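DSBA-like thioredoxin domain-containing protein (Pseudomonas aeruginosa PAO1, PDB 5HFI) is a cytosolic disulfide reductase, DsbM, of the thioredoxin superfamily that binds glutathione covalently and belongs to the DsbA-like family. Local coordinates at residues Tyr21-Ser24 against Pro25-Ala28; His65-Arg68 against Ile69-Leu72. One frame throughout, in Å; residues are numbered along the deposited sequence. Where two conformers were deposited one is given.

How the interactions relate
Interaction 1 (21-24 with 25-28) lies largely buried, at the break in the active-site helix, which has the CxxC of the thioredoxin fold at its start. Interaction 2 (65-68 with 69-72) is more peripheral: it lies within helix 64-73, one of the helices inserted between strands 37-42 and 182-186. Chemistry follows place. Interaction 1 is mostly backbone bonding round a kink made with a proline, with little side-chain contact. Interaction 2 is regular helix, with H65, I69 and L72 set against W19 and R68 and Q71 among the exposed residues. The two meet directly: I69 CG2 packs 3.6 Å from G22 CA, bringing the inserted helix against the active-site helix.

Interaction 1 of 2, residues Tyr21-Ser24 against Pro25-Ala28; sequences YGAS and PLLA
L26 reaches back to A23 across the kink in the active-site helix of the thioredoxin fold, where helix 18-22 ends and helix 24-30 takes over. With CG beside its own backbone N (chi1 -54°), the leucine stays close to the preceding turn. Its CB lies 3.3 Å from A23 O, and CG sits a little farther from the same oxygen. At the tip, CD1 meets A23 CB at 4.3 Å, an apolar touch between the two sides of the kink; W206 of helix 203-215 also packs on this side chain. The same A23 O accepts from two amides, a weak bond from L26 N and a straighter one from L27 N (3.1 Å, 158° at the hydrogen). P25 explains part of the break: it has no N-H to offer Y21 O, which instead receives S24 N. The proline CD lies 4.1 Å from Y21 O and 3.4 Å from G22 O. The Y21 ring stacks on Y124, meets F77 edge-to-face and gives its hydroxyl to P76 O, while L27 packs against V38 and L40 of the sheet. The buried bend thus ties the helix bearing the CxxC to both the sheet and the inserted helices. The next bond of the second helix joins A28 N to S24 O at 3.0 Å.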
ATOM      1  N   TYR A  21      -3.821   4.544   1.690  1.00  8.20           N
ATOM      2  CA  TYR A  21      -5.102   4.270   1.052  1.00  9.94           C
ATOM      3  C   TYR A  21      -5.676   5.535   0.425  1.00 11.13           C
ATOM      4  O   TYR A  21      -6.250   5.491  -0.669  1.00  8.93           O
ATOM      5  CB  TYR A  21      -6.071   3.675   2.072  1.00 11.96           C
ATOM      6  CG  TYR A  21      -7.453   3.388   1.530  1.00 13.60           C
ATOM      7  CD1 TYR A  21      -7.634   2.557   0.433  1.00  9.07           C
ATOM      8  CD2 TYR A  21      -8.580   3.930   2.134  1.00  9.96           C
ATOM      9  CE1 TYR A  21      -8.899   2.286  -0.058  1.00  9.80           C
ATOM     10  CE2 TYR A  21      -9.848   3.666   1.652  1.00 13.09           C
ATOM     11  CZ  TYR A  21     -10.001   2.843   0.555  1.00 12.79           C
ATOM     12  OH  TYR A  21     -11.264   2.577   0.075  1.00 12.69           O
ATOM     13  N   GLY A  22      -5.515   6.677   1.098  1.00 10.80           N
ATOM     14  CA  GLY A  22      -5.917   7.937   0.500  1.00 11.89           C
ATOM     15  C   GLY A  22      -5.159   8.253  -0.774  1.00 12.10           C
ATOM     16  O   GLY A  22      -5.680   8.940  -1.655  1.00 15.18           O
ATOM     17  N   ALA A  23      -3.935   7.746  -0.899  1.00 11.38           N
ATOM     18  CA  ALA A  23      -3.120   7.952  -2.087  1.00 10.30           C
ATOM     19  C   ALA A  23      -3.263   6.833  -3.111  1.00  9.99           C
ATOM     20  O   ALA A  23      -2.570   6.858  -4.131  1.00 10.22           O
ATOM     21  CB  ALA A  23      -1.646   8.098  -1.698  1.00 10.91           C
ATOM     22  N   SER A  24      -4.128   5.847  -2.870  1.00 11.89           N
ATOM     23  CA  SER A  24      -4.305   4.777  -3.844  0.55 11.37           C
ATOM     24  C   SER A  24      -4.658   5.296  -5.238  1.00 11.82           C
ATOM     25  O   SER A  24      -4.138   4.736  -6.218  1.00 13.56           O
ATOM     26  CB  SER A  24      -5.366   3.789  -3.343  0.55  9.36           C
ATOM     27  OG  SER A  24      -5.387   2.614  -4.146  0.55 14.60           O
ATOM     28  N   PRO A  25      -5.497   6.323  -5.406  1.00 12.02           N
ATOM     29  CA  PRO A  25      -5.716   6.828  -6.773  1.00 11.81           C
ATOM     30  C   PRO A  25      -4.466   7.424  -7.396  1.00 11.79           C
ATOM     31  O   PRO A  25      -4.343   7.429  -8.628  1.00 13.43           O
ATOM     32  CB  PRO A  25      -6.827   7.878  -6.597  1.00 15.08           C
ATOM     33  CG  PRO A  25      -7.429   7.600  -5.275  1.00 16.38           C
ATOM     34  CD  PRO A  25      -6.343   7.039  -4.435  1.00 14.32           C
ATOM     35  N   LEU A  26      -3.528   7.920  -6.585  1.00 10.63           N
ATOM     36  CA  LEU A  26      -2.286   8.449  -7.139  1.00 12.40           C
ATOM     37  C   LEU A  26      -1.392   7.329  -7.661  1.00 10.60           C
ATOM     38  O   LEU A  26      -0.751   7.475  -8.707  1.00 11.61           O
ATOM     39  CB  LEU A  26      -1.545   9.270  -6.085  1.00 13.43           C
ATOM     40  CG  LEU A  26      -2.335  10.398  -5.423  1.00 13.98           C
ATOM     41  CD1 LEU A  26      -1.415  11.261  -4.573  1.00 12.65           C
ATOM     42  CD2 LEU A  26      -3.057  11.239  -6.463  1.00 12.38           C
ATOM     43  N   LEU A  27      -1.322   6.210  -6.937  1.00 14.19           N
ATOM     44  CA  LEU A  27      -0.574   5.064  -7.445  1.00 15.39           C
ATOM     45  C   LEU A  27      -1.219   4.508  -8.709  1.00 13.63           C
ATOM     46  O   LEU A  27      -0.520   4.150  -9.664  1.00 14.48           O
ATOM     47  CB  LEU A  27      -0.470   3.981  -6.372  1.00 10.26           C
ATOM     48  CG  LEU A  27       0.255   2.700  -6.790  1.00 13.82           C
ATOM     49  CD1 LEU A  27       1.679   3.014  -7.239  1.00 13.79           C
ATOM     50  CD2 LEU A  27       0.258   1.696  -5.649  1.00 16.43           C
ATOM     51  N   ALA A  28      -2.553   4.433  -8.736  1.00 13.08           N
ATOM     52  CA  ALA A  28      -3.237   3.934  -9.924  1.00 16.99           C
ATOM     53  C   ALA A  28      -2.995   4.846 -11.119  1.00 18.33           C
ATOM     54  O   ALA A  28      -2.740   4.369 -12.232  1.00 17.88           O
ATOM     55  CB  ALA A  28      -4.735   3.792  -9.649  1.00 17.76           C
TER

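Interaction 2 of 2, residues His65-Arg68 against Ile69-Leu72; sequences HDLR and IAQL
I69 runs alongside D66, the two side chains heading in one direction, and the aliphatic branch also follows the backbone of H65. Placing CG1 beside the backbone N (chi1 -52°) brings that carbon within 3.0 Å of H65 O. CD1 then lies 4.2 Å from H65 CB and 4.1 Å from D66 OD2, so its neighbours are partly polar. The carboxylate's bond is made with another helix: D66 OD1 pairs with the hydroxyl of Y81, and F77 and F82 pack on this aspartate. The H65 ring leads away from I69 and meets the W19 ring edge-to-face.

R68 and Q71 belong to the exposed face. Their side chains cross at a slant, with guanidinium and amide planes 58° apart; the meeting is between an aliphatic carbon and the amide oxygen, R68 CD to Q71 OE1 at 3.7 Å. Bends at chi2 and chi3 fold the arginine, whereas the glutamine is extended beyond CG, which rests 3.2 Å from L67 O. Farther round, L67 CD2 touches A70 CB loosely at 4.4 Å.

Four successive backbone bonds of the alpha-helical pattern hold these positions; the one from I69 N to H65 O is short, at 2.6 Å.

I69 and L72 both pack on W19, a glutathione-binding residue, and the H65 side chain lies about 5 Å, nearest atoms, from the bound glutathione. H65, I69 and L72 thus form the side of the helix that meets W19, in the helical insertion of a DsbA-like thioredoxin fold beside its glutathione site.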
ATOM      1  N   HIS A  65      -8.417   9.973  11.617  1.00 47.06           N
ATOM      2  CA  HIS A  65      -7.833  10.197  10.303  1.00 46.01           C
ATOM      3  C   HIS A  65      -8.776   9.736   9.198  1.00 32.06           C
ATOM      4  O   HIS A  65      -8.965  10.448   8.207  1.00 31.41           O
ATOM      5  CB  HIS A  65      -6.491   9.473  10.197  1.00 50.08           C
ATOM      6  CG  HIS A  65      -5.339  10.249  10.756  1.00 60.00           C
ATOM      7  ND1 HIS A  65      -4.049   9.761  10.765  1.00 62.74           N
ATOM      8  CD2 HIS A  65      -5.280  11.479  11.318  1.00 65.05           C
ATOM      9  CE1 HIS A  65      -3.247  10.656  11.312  1.00 67.34           C
ATOM     10  NE2 HIS A  65      -3.967  11.708  11.657  1.00 69.05           N
ATOM     11  N   ASP A  66      -9.412   8.574   9.378  1.00 34.12           N
ATOM     12  CA  ASP A  66     -10.106   7.908   8.276  1.00 33.50           C
ATOM     13  C   ASP A  66     -11.175   8.799   7.647  1.00 29.70           C
ATOM     14  O   ASP A  66     -11.199   8.983   6.423  1.00 23.44           O
ATOM     15  CB  ASP A  66     -10.718   6.594   8.762  1.00 38.81           C
ATOM     16  CG  ASP A  66      -9.669   5.538   9.060  1.00 39.48           C
ATOM     17  OD1 ASP A  66     -10.013   4.521   9.695  1.00 42.68           O
ATOM     18  OD2 ASP A  66      -8.500   5.727   8.662  1.00 37.05           O
ATOM     19  N   LEU A  67     -12.080   9.353   8.459  1.00 31.88           N
ATOM     20  CA  LEU A  67     -13.103  10.221   7.886  1.00 32.19           C
ATOM     21  C   LEU A  67     -12.497  11.496   7.320  1.00 32.96           C
ATOM     22  O   LEU A  67     -13.050  12.077   6.379  1.00 33.23           O
ATOM     23  CB  LEU A  67     -14.179  10.548   8.921  1.00 41.43           C
ATOM     24  CG  LEU A  67     -15.304   9.512   8.975  1.00 43.66           C
ATOM     25  CD1 LEU A  67     -16.438   9.986   9.866  1.00 54.71           C
ATOM     26  CD2 LEU A  67     -15.816   9.223   7.570  1.00 41.65           C
ATOM     27  N   ARG A  68     -11.360  11.940   7.867  1.00 34.06           N
ATOM     28  CA  ARG A  68     -10.651  13.070   7.276  1.00 35.13           C
ATOM     29  C   ARG A  68     -10.024  12.683   5.941  1.00 30.30           C
ATOM     30  O   ARG A  68     -10.020  13.481   4.997  1.00 30.63           O
ATOM     31  CB  ARG A  68      -9.584  13.596   8.241  1.00 38.04           C
ATOM     32  CG  ARG A  68     -10.095  14.630   9.234  1.00 53.15           C
ATOM     33  CD  ARG A  68     -10.004  16.037   8.652  1.00 56.46           C
ATOM     34  NE  ARG A  68      -8.683  16.598   8.885  1.00 60.24           N
ATOM     35  CZ  ARG A  68      -8.390  17.889   8.774  1.00 67.51           C
ATOM     36  NH1 ARG A  68      -7.152  18.310   9.011  1.00 70.50           N
ATOM     37  NH2 ARG A  68      -9.335  18.760   8.429  1.00 70.72           N
ATOM     38  N   ILE A  69      -9.489  11.463   5.843  1.00 26.19           N
ATOM     39  CA  ILE A  69      -8.989  10.970   4.563  1.00 21.84           C
ATOM     40  C   ILE A  69     -10.116  10.900   3.541  1.00 22.98           C
ATOM     41  O   ILE A  69      -9.932  11.242   2.367  1.00 20.86           O
ATOM     42  CB  ILE A  69      -8.311   9.599   4.748  1.00 20.99           C
ATOM     43  CG1 ILE A  69      -7.266   9.673   5.866  1.00 26.75           C
ATOM     44  CG2 ILE A  69      -7.716   9.118   3.432  1.00 17.21           C
ATOM     45  CD1 ILE A  69      -6.600   8.353   6.174  1.00 28.57           C
ATOM     46  N   ALA A  70     -11.300  10.453   3.969  1.00 21.75           N
ATOM     47  CA  ALA A  70     -12.435  10.381   3.054  1.00 25.57           C
ATOM     48  C   ALA A  70     -12.837  11.766   2.565  1.00 24.94           C
ATOM     49  O   ALA A  70     -13.131  11.952   1.377  1.00 27.07           O
ATOM     50  CB  ALA A  70     -13.614   9.684   3.732  1.00 29.78           C
ATOM     51  N   GLN A  71     -12.849  12.753   3.465  1.00 29.09           N
ATOM     52  CA  GLN A  71     -13.178  14.119   3.069  1.00 32.93           C
ATOM     53  C   GLN A  71     -12.170  14.665   2.065  1.00 31.43           C
ATOM     54  O   GLN A  71     -12.545  15.338   1.099  1.00 32.59           O
ATOM     55  CB  GLN A  71     -13.237  15.024   4.302  1.00 40.54           C
ATOM     56  CG  GLN A  71     -14.372  14.718   5.268  1.00 45.91           C
ATOM     57  CD  GLN A  71     -14.392  15.657   6.461  1.00 56.29           C
ATOM     58  OE1 GLN A  71     -13.371  15.866   7.117  1.00 59.24           O
ATOM     59  NE2 GLN A  71     -15.558  16.225   6.750  1.00 58.74           N
ATOM     60  N   LEU A  72     -10.885  14.377   2.270  1.00 29.66           N
ATOM     61  CA  LEU A  72      -9.845  14.959   1.429  1.00 28.49           C
ATOM     62  C   LEU A  72      -9.713  14.235   0.094  1.00 26.70           C
ATOM     63  O   LEU A  72      -9.516  14.877  -0.943  1.00 26.19           O
ATOM     64  CB  LEU A  72      -8.506  14.940   2.167  1.00 29.34           C
ATOM     65  CG  LEU A  72      -7.291  15.565   1.470  1.00 31.40           C
ATOM     66  CD1 LEU A  72      -7.631  16.901   0.821  1.00 34.11           C
ATOM     67  CD2 LEU A  72      -6.134  15.710   2.438  1.00 32.89           C
TER